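Local atomic coordinates of ADP-ribosylating toxin CARDS (Mycoplasma pneumoniae, PDB entry 4TLV), a protein that transfers the ADP-ribosyl group from NAD(+) to multiple target proteins in vitro and causes vacuolization and disruption of respiratory epithelium as the main virulence factor of its bacterium. Residues I21-F26 with P140-V146; S334-F340 with V350-S355; K525-D531 with R544-Y549. One frame throughout, in Å; residues are numbered along the deposited sequence.

Interaction 1 of 3, residues I21-F26 with P140-V146; sequences IFEHGF and PIAAANV
Phe26 and Ile141 pair through their backbones as an isolated antiparallel bridge, a hydrogen-bonded pair with both bonds made. Phe26 N gives its proton to Ile141 O at 2.8 Å, and Ile141 N returns one to Phe26 O at 3.0 Å. A water lies within hydrogen-bonding distance of both Ile141 O and His24 O and could bridge them, although it has more acceptors around it than protons to give. Gly25, the first residue to leave the helix, has a positive phi of 70° and brings its CA to 3.1 Å from Ile141 O in a CA-H...O contact. It has no side chain, and its backbone lies directly against Ile141 O and Ala143 N.

The apolar contacts lie beside this bridge. The methyl of Ala143 is directed at the last turn of the helix, with CB 3.3 Å from Phe22 O. Val146 spreads its two methyls between three partners: CG1, anti to the backbone N (chi1 -176°), meets Phe22 CE1 at 3.9 Å, whereas CG2 lies 4.0 Å from Phe26 CE2 and also reaches Ile21 CG2. The Phe26 ring runs alongside Ile141, whose CB sits at the ring edge, 4.1 Å from CD2. Tyr81 of strand 76-84 meets the Phe26 ring edge-to-face, extending this cluster onto the neighbouring strand.

Helix 18-24 thus ends at Gly25, whose positive phi turns the chain, and is joined to the loop that leads into strand 146-156, a central strand of the antiparallel sheet in the mono-ADP-ribosyltransferase domain of this pertussis toxin S1 relative.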
# COMPACT_ATOMS: atom_id res chain seq x y z
N ILE A 21 17.60 20.73 10.25
CA ILE A 21 16.85 20.47 9.02
C ILE A 21 16.16 21.72 8.47
O ILE A 21 16.17 21.95 7.26
CB ILE A 21 15.78 19.37 9.25
CG1 ILE A 21 16.44 18.07 9.75
CG2 ILE A 21 14.94 19.15 7.97
CD1 ILE A 21 17.55 17.54 8.85
N PHE A 22 15.55 22.51 9.35
CA PHE A 22 14.86 23.73 8.94
C PHE A 22 15.82 24.70 8.25
O PHE A 22 15.41 25.51 7.44
CB PHE A 22 14.17 24.44 10.12
CG PHE A 22 12.86 23.80 10.56
CD1 PHE A 22 12.40 22.63 9.98
CD2 PHE A 22 12.11 24.38 11.58
CE1 PHE A 22 11.19 22.05 10.39
CE2 PHE A 22 10.91 23.82 12.00
CZ PHE A 22 10.44 22.64 11.41
N GLU A 23 17.10 24.58 8.59
CA GLU A 23 18.11 25.47 8.03
C GLU A 23 18.80 24.90 6.79
O GLU A 23 19.12 25.63 5.86
CB GLU A 23 19.16 25.82 9.09
CG GLU A 23 20.41 26.42 8.48
CD GLU A 23 21.13 27.35 9.42
OE1 GLU A 23 21.21 27.03 10.63
OE2 GLU A 23 21.62 28.41 8.95
N HIS A 24 19.04 23.59 6.78
CA HIS A 24 19.85 22.97 5.74
C HIS A 24 19.15 21.99 4.81
O HIS A 24 19.75 21.55 3.84
CB HIS A 24 21.04 22.24 6.37
CG HIS A 24 21.93 23.14 7.16
ND1 HIS A 24 22.78 24.05 6.57
CD2 HIS A 24 22.10 23.28 8.50
CE1 HIS A 24 23.44 24.71 7.51
NE2 HIS A 24 23.05 24.26 8.69
N GLY A 25 17.90 21.63 5.10
CA GLY A 25 17.23 20.59 4.32
C GLY A 25 17.83 19.22 4.58
O GLY A 25 18.39 18.97 5.65
N PHE A 26 17.72 18.32 3.60
CA PHE A 26 18.29 16.98 3.73
C PHE A 26 19.37 16.75 2.68
O PHE A 26 19.19 17.09 1.52
CB PHE A 26 17.20 15.91 3.57
CG PHE A 26 16.14 15.95 4.63
CD1 PHE A 26 16.34 15.27 5.84
CD2 PHE A 26 14.96 16.65 4.44
CE1 PHE A 26 15.38 15.31 6.83
CE2 PHE A 26 13.98 16.69 5.43
CZ PHE A 26 14.19 16.01 6.62
N PRO A 140 19.50 16.30 -3.22
CA PRO A 140 19.25 16.99 -1.96
C PRO A 140 17.88 17.66 -1.90
O PRO A 140 17.33 18.09 -2.92
CB PRO A 140 20.33 18.09 -1.94
CG PRO A 140 21.39 17.61 -2.85
CD PRO A 140 20.68 16.85 -3.93
N ILE A 141 17.35 17.78 -0.69
CA ILE A 141 16.10 18.49 -0.47
C ILE A 141 16.41 19.80 0.22
O ILE A 141 17.03 19.79 1.28
CB ILE A 141 15.13 17.67 0.43
CG1 ILE A 141 14.78 16.34 -0.25
CG2 ILE A 141 13.85 18.48 0.71
CD1 ILE A 141 13.90 15.43 0.61
N ALA A 142 16.00 20.91 -0.39
CA ALA A 142 16.27 22.24 0.16
C ALA A 142 15.47 22.52 1.43
O ALA A 142 14.36 22.02 1.60
CB ALA A 142 15.96 23.29 -0.87
N ALA A 143 16.03 23.35 2.32
CA ALA A 143 15.31 23.74 3.53
C ALA A 143 13.94 24.34 3.21
O ALA A 143 12.97 24.15 3.95
CB ALA A 143 16.15 24.74 4.34
N ALA A 144 13.87 25.08 2.10
CA ALA A 144 12.63 25.73 1.70
C ALA A 144 11.44 24.79 1.43
O ALA A 144 10.30 25.24 1.46
CB ALA A 144 12.87 26.65 0.48
N ASN A 145 11.72 23.51 1.17
CA ASN A 145 10.65 22.52 0.99
C ASN A 145 10.04 22.04 2.32
O ASN A 145 8.95 21.47 2.34
CB ASN A 145 11.15 21.27 0.24
CG ASN A 145 11.40 21.52 -1.24
OD1 ASN A 145 12.40 22.35 -1.55
ND2 ASN A 145 10.71 20.96 -2.11
N VAL A 146 10.76 22.23 3.43
CA VAL A 146 10.36 21.59 4.69
C VAL A 146 9.42 22.52 5.46
O VAL A 146 9.82 23.61 5.90
CB VAL A 146 11.59 21.23 5.56
CG1 VAL A 146 11.15 20.48 6.83
CG2 VAL A 146 12.57 20.37 4.76
O HOH W 1 20.09 20.23 1.50

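Interaction 2 of 3, residues S334-F340 with V350-S355; sequences SLSLTAF and VHLSVS
Ser355 reaches back across the end of the hairpin to two serines of 334-340, its OG lying 2.8 Å from Ser334 OG and 2.7 Å from Ser336 OG. Both pairs are hydrogen bonds in which either hydroxyl could be the donor, so a single oxygen ties together two alternate residues. Beside them, Ser355 N points almost straight at Ser334 O, 2.9 Å away with 176° at the hydrogen.

Farther along, Ser336 and Ser353 form a hydrogen-bonded pair in which each N-H meets the other's carbonyl, and Thr338 and His351 do the same. Of these four bonds, Thr338 N to His351 O (2.8 Å) is the most bent, 133° at the hydrogen. On the face shared by Ser336, Thr338, His351 and Ser353, Thr338 OG1 and Ser353 OG form another hydroxyl pair at 2.7 Å, either able to donate; Ser336 O also lies within reach of Thr338 OG1. A chi1 of 69° sets Ser353 OG there, between its own N and carbonyl carbon. Gln362 NE2 bonds it weakly and donates to Val354 O, while Trp364 NE1 donates to Leu337 O. Phe340 lays its ring edge beside Ser353 CB, while its CD2 comes within 3.6 Å of His351 CB.

The other face is apolar. Leu337 CG packs on Val350 CG1 at 3.7 Å, and its CD1 touches Leu352 CD2.

Within the beta-trefoil domain D2, this hairpin continues through backbone bonds from 334-340 to strand 323-325 and from Val350 to strand 401-407, while Val350 and Leu352 also rest on Val299 of strand 298-303.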
# COMPACT_ATOMS: atom_id res chain seq x y z
N SER A 334 -8.72 -12.34 0.39
CA SER A 334 -8.62 -11.80 1.73
C SER A 334 -9.67 -10.70 1.84
O SER A 334 -9.95 -10.02 0.86
CB SER A 334 -7.22 -11.22 1.93
OG SER A 334 -7.12 -10.50 3.15
N LEU A 335 -10.25 -10.54 3.03
CA LEU A 335 -11.25 -9.50 3.28
C LEU A 335 -10.81 -8.53 4.38
O LEU A 335 -10.21 -8.95 5.37
CB LEU A 335 -12.58 -10.14 3.68
CG LEU A 335 -13.21 -11.05 2.61
CD1 LEU A 335 -14.26 -11.98 3.26
CD2 LEU A 335 -13.80 -10.22 1.46
N SER A 336 -11.13 -7.24 4.19
CA SER A 336 -10.71 -6.16 5.10
C SER A 336 -11.91 -5.30 5.49
O SER A 336 -12.85 -5.15 4.71
CB SER A 336 -9.69 -5.26 4.39
OG SER A 336 -8.45 -5.92 4.21
N LEU A 337 -11.86 -4.75 6.70
CA LEU A 337 -12.83 -3.76 7.15
C LEU A 337 -12.79 -2.56 6.24
O LEU A 337 -11.71 -2.02 5.95
CB LEU A 337 -12.52 -3.33 8.59
CG LEU A 337 -13.20 -4.15 9.68
CD1 LEU A 337 -12.90 -5.63 9.59
CD2 LEU A 337 -12.86 -3.60 11.07
N THR A 338 -13.96 -2.12 5.80
CA THR A 338 -14.04 -1.05 4.82
C THR A 338 -15.10 -0.05 5.29
O THR A 338 -16.20 -0.44 5.66
CB THR A 338 -14.42 -1.64 3.44
OG1 THR A 338 -13.51 -2.69 3.09
CG2 THR A 338 -14.40 -0.57 2.36
N ALA A 339 -14.74 1.23 5.29
CA ALA A 339 -15.67 2.29 5.69
C ALA A 339 -16.47 2.75 4.48
O ALA A 339 -15.93 3.37 3.56
CB ALA A 339 -14.91 3.45 6.30
N PHE A 340 -17.77 2.44 4.47
CA PHE A 340 -18.66 2.79 3.36
C PHE A 340 -19.56 3.96 3.72
O PHE A 340 -20.00 4.10 4.86
CB PHE A 340 -19.54 1.60 3.00
CG PHE A 340 -18.83 0.52 2.24
CD1 PHE A 340 -18.60 0.65 0.88
CD2 PHE A 340 -18.43 -0.64 2.88
CE1 PHE A 340 -17.95 -0.35 0.17
CE2 PHE A 340 -17.79 -1.66 2.17
CZ PHE A 340 -17.54 -1.51 0.82
N VAL A 350 -19.25 0.22 8.66
CA VAL A 350 -18.18 -0.73 8.37
C VAL A 350 -18.73 -2.06 7.83
O VAL A 350 -19.71 -2.59 8.36
CB VAL A 350 -17.30 -0.96 9.60
CG1 VAL A 350 -16.12 -1.85 9.25
CG2 VAL A 350 -16.83 0.38 10.16
N HIS A 351 -18.07 -2.60 6.81
CA HIS A 351 -18.52 -3.80 6.11
C HIS A 351 -17.26 -4.40 5.48
O HIS A 351 -16.28 -3.69 5.29
CB HIS A 351 -19.50 -3.37 5.00
CG HIS A 351 -20.39 -4.46 4.49
ND1 HIS A 351 -21.36 -5.18 5.10
CD2 HIS A 351 -20.34 -4.91 3.19
CE1 HIS A 351 -21.87 -6.05 4.17
NE2 HIS A 351 -21.24 -5.86 3.02
N LEU A 352 -17.28 -5.68 5.14
CA LEU A 352 -16.09 -6.27 4.53
C LEU A 352 -16.03 -5.98 3.04
O LEU A 352 -17.07 -5.83 2.39
CB LEU A 352 -16.06 -7.79 4.76
CG LEU A 352 -15.93 -8.30 6.19
CD1 LEU A 352 -15.89 -9.84 6.18
CD2 LEU A 352 -14.68 -7.74 6.85
N SER A 353 -14.82 -5.88 2.50
CA SER A 353 -14.63 -5.99 1.06
C SER A 353 -13.26 -6.59 0.76
O SER A 353 -12.44 -6.78 1.66
CB SER A 353 -14.82 -4.65 0.34
OG SER A 353 -13.79 -3.76 0.66
N VAL A 354 -13.02 -6.93 -0.50
CA VAL A 354 -11.77 -7.56 -0.91
C VAL A 354 -10.58 -6.66 -0.54
O VAL A 354 -10.54 -5.49 -0.90
CB VAL A 354 -11.77 -7.86 -2.42
CG1 VAL A 354 -10.39 -8.34 -2.91
CG2 VAL A 354 -12.82 -8.93 -2.72
N SER A 355 -9.61 -7.23 0.19
CA SER A 355 -8.44 -6.46 0.63
C SER A 355 -7.69 -5.89 -0.56
O SER A 355 -7.34 -6.62 -1.48
CB SER A 355 -7.47 -7.35 1.44
OG SER A 355 -8.14 -8.02 2.49

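Interaction 3 of 3, residues K525-D531 with R544-Y549; sequences KWYFSRD and RHIRCY
Asp531 and Arg547 reach toward each other from opposite directions, and OD2 of the aspartate receives both Arg547 and His545. Arg547 NH1 uses the syn lone pair of OD2 at 2.9 Å, with the oxygen in the guanidinium plane, while NH2 adds a weak bond; the carboxylate stands at 77° to that plane, so the salt bridge is steep instead of coplanar. His545 ND1 takes the anti lone pair of the same oxygen at 2.6 Å, almost exactly in its ring plane. The other oxygen, OD1, turns to Gln105.

Arg547 is extended from CG to NE and passes obliquely by Tyr527, its CD 3.4 Å from Tyr527 OH. That hydroxyl is hydrogen-bonded to Asn552. With chi1 at 65°, the tyrosine ring swings between its own N and carbonyl carbon and comes close to the partner strand. It presents its edge to the face of Tyr549 in an offset edge-to-face pair, the planes at 79°. Lys525 CB covers a face of the Tyr549 ring, 3.9 Å from the centroid, in a CH-pi contact, while its ammonium group pairs with Asp519.

On the face of the strand pair bearing Trp526, Phe528, Ile546 and Cys548, Cys548 CB lies over the indole, 3.9 Å from the centroid of the six-membered ring, with SG above the same ring at a longer distance. Phe528 and Ile546 run side by side, Phe528 CE2 3.7 Å from Ile546 CD1.

The two faces thus differ in chemistry, one aromatic and aliphatic, the other polar at one end. Arg547 and Gln105 would restrict rotation of the carboxylate. Two donors on one oxygen would probably stabilise the negative charge of Asp531; the carboxylate would favour a charged His545 and the nearby arginine oppose it, leaving the net shift undetermined.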
# COMPACT_ATOMS: atom_id res chain seq x y z
N LYS A 525 -0.51 -13.78 -17.07
CA LYS A 525 0.26 -12.62 -16.58
C LYS A 525 0.19 -11.40 -17.50
O LYS A 525 0.39 -11.50 -18.71
CB LYS A 525 1.72 -13.03 -16.35
CG LYS A 525 1.86 -14.17 -15.35
CD LYS A 525 3.29 -14.34 -14.90
CE LYS A 525 3.36 -15.36 -13.76
NZ LYS A 525 4.77 -15.60 -13.40
N TRP A 526 -0.06 -10.23 -16.90
CA TRP A 526 -0.25 -8.99 -17.64
C TRP A 526 0.55 -7.85 -17.02
O TRP A 526 0.88 -7.88 -15.83
CB TRP A 526 -1.73 -8.60 -17.66
CG TRP A 526 -2.59 -9.68 -18.21
CD1 TRP A 526 -3.11 -10.74 -17.53
CD2 TRP A 526 -3.02 -9.81 -19.56
NE1 TRP A 526 -3.83 -11.54 -18.38
CE2 TRP A 526 -3.80 -10.99 -19.64
CE3 TRP A 526 -2.82 -9.06 -20.72
CZ2 TRP A 526 -4.39 -11.42 -20.83
CZ3 TRP A 526 -3.42 -9.49 -21.92
CH2 TRP A 526 -4.19 -10.66 -21.95
N TYR A 527 0.87 -6.84 -17.83
CA TYR A 527 1.53 -5.64 -17.31
C TYR A 527 0.99 -4.40 -18.00
O TYR A 527 0.41 -4.48 -19.09
CB TYR A 527 3.05 -5.74 -17.44
CG TYR A 527 3.53 -5.78 -18.87
CD1 TYR A 527 3.53 -6.96 -19.60
CD2 TYR A 527 3.99 -4.62 -19.50
CE1 TYR A 527 3.98 -7.00 -20.93
CE2 TYR A 527 4.44 -4.64 -20.82
CZ TYR A 527 4.42 -5.83 -21.52
OH TYR A 527 4.87 -5.85 -22.83
N PHE A 528 1.18 -3.25 -17.36
CA PHE A 528 0.65 -1.98 -17.86
C PHE A 528 1.76 -1.17 -18.53
O PHE A 528 2.92 -1.25 -18.11
CB PHE A 528 0.04 -1.18 -16.70
CG PHE A 528 -1.09 -1.89 -16.00
CD1 PHE A 528 -0.82 -2.86 -15.04
CD2 PHE A 528 -2.41 -1.60 -16.31
CE1 PHE A 528 -1.85 -3.54 -14.39
CE2 PHE A 528 -3.46 -2.27 -15.67
CZ PHE A 528 -3.18 -3.24 -14.72
N SER A 529 1.38 -0.42 -19.56
CA SER A 529 2.33 0.40 -20.34
C SER A 529 1.81 1.80 -20.54
O SER A 529 0.65 1.98 -20.91
CB SER A 529 2.55 -0.20 -21.74
OG SER A 529 3.00 -1.53 -21.67
N ARG A 530 2.66 2.79 -20.32
CA ARG A 530 2.30 4.17 -20.58
C ARG A 530 2.47 4.52 -22.06
O ARG A 530 1.73 5.32 -22.59
CB ARG A 530 3.15 5.13 -19.70
CG ARG A 530 2.91 4.97 -18.19
CD ARG A 530 3.96 5.74 -17.39
NE ARG A 530 3.88 7.17 -17.69
CZ ARG A 530 3.12 8.05 -17.04
NH1 ARG A 530 2.38 7.65 -16.00
NH2 ARG A 530 3.11 9.32 -17.40
N ASP A 531 3.46 3.90 -22.70
CA ASP A 531 3.82 4.18 -24.10
C ASP A 531 3.79 5.68 -24.39
O ASP A 531 4.41 6.45 -23.66
CB ASP A 531 2.94 3.36 -25.07
CG ASP A 531 3.14 1.84 -24.91
OD1 ASP A 531 4.29 1.38 -24.75
OD2 ASP A 531 2.15 1.09 -24.96
N ARG A 544 -4.05 3.29 -19.78
CA ARG A 544 -2.84 2.53 -20.03
C ARG A 544 -3.08 1.53 -21.15
O ARG A 544 -4.22 1.13 -21.40
CB ARG A 544 -2.42 1.73 -18.79
CG ARG A 544 -2.09 2.57 -17.55
CD ARG A 544 -0.77 3.35 -17.73
NE ARG A 544 -0.39 3.99 -16.46
CZ ARG A 544 -0.93 5.11 -15.99
NH1 ARG A 544 -1.88 5.76 -16.67
NH2 ARG A 544 -0.51 5.60 -14.83
N HIS A 545 -2.01 1.11 -21.81
CA HIS A 545 -2.05 -0.11 -22.61
C HIS A 545 -1.78 -1.30 -21.69
O HIS A 545 -1.08 -1.17 -20.68
CB HIS A 545 -1.00 -0.05 -23.73
CG HIS A 545 -1.30 1.00 -24.77
ND1 HIS A 545 -0.32 1.62 -25.51
CD2 HIS A 545 -2.47 1.55 -25.15
CE1 HIS A 545 -0.87 2.50 -26.32
NE2 HIS A 545 -2.18 2.48 -26.13
N ILE A 546 -2.34 -2.46 -22.03
CA ILE A 546 -2.13 -3.67 -21.24
C ILE A 546 -1.65 -4.79 -22.15
O ILE A 546 -2.25 -5.04 -23.19
CB ILE A 546 -3.43 -4.08 -20.48
CG1 ILE A 546 -3.86 -2.96 -19.53
CG2 ILE A 546 -3.22 -5.40 -19.72
CD1 ILE A 546 -5.17 -3.21 -18.81
N ARG A 547 -0.56 -5.44 -21.78
CA ARG A 547 0.03 -6.50 -22.58
C ARG A 547 0.27 -7.75 -21.75
O ARG A 547 0.48 -7.68 -20.54
CB ARG A 547 1.35 -6.05 -23.20
CG ARG A 547 1.19 -4.96 -24.26
CD ARG A 547 2.52 -4.60 -24.92
NE ARG A 547 2.30 -3.65 -26.02
CZ ARG A 547 2.20 -2.34 -25.87
NH1 ARG A 547 2.31 -1.79 -24.66
NH2 ARG A 547 2.00 -1.56 -26.93
N CYS A 548 0.27 -8.90 -22.41
CA CYS A 548 0.49 -10.18 -21.76
C CYS A 548 1.98 -10.51 -21.74
O CYS A 548 2.69 -10.28 -22.72
CB CYS A 548 -0.32 -11.26 -22.50
SG CYS A 548 -0.07 -12.93 -21.92
N TYR A 549 2.48 -11.04 -20.62
CA TYR A 549 3.89 -11.43 -20.54
C TYR A 549 4.30 -12.42 -21.63
O TYR A 549 5.44 -12.41 -22.08
CB TYR A 549 4.19 -12.14 -19.22
CG TYR A 549 4.48 -11.30 -17.98
CD1 TYR A 549 3.62 -10.30 -17.56
CD2 TYR A 549 5.59 -11.58 -17.19
CE1 TYR A 549 3.88 -9.56 -16.38
CE2 TYR A 549 5.85 -10.87 -16.02
CZ TYR A 549 4.99 -9.85 -15.63
OH TYR A 549 5.25 -9.17 -14.46

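Overall arrangement
Along the chain the three contacts follow one another without interleaving, one in each structural domain: interaction 1 in the N-terminal mono-ADP-ribosyltransferase domain, interaction 2 in D2 and interaction 3 in D3. None touches another. The centres of interactions 1 and 2 are about 39 Å apart on opposite sides of the chain's centre, those of 1 and 3 about 38 Å, and those of 2 and 3 about 28 Å. Interaction 1 joins a helix to a loop beside the catalytic domain's sheet, whereas the other two each pair antiparallel strands of separate beta-trefoil domains. Residues 525-531 and 544-549 also contact helix 92-104, so interaction 3 lies where D3 meets the enzymatic domain.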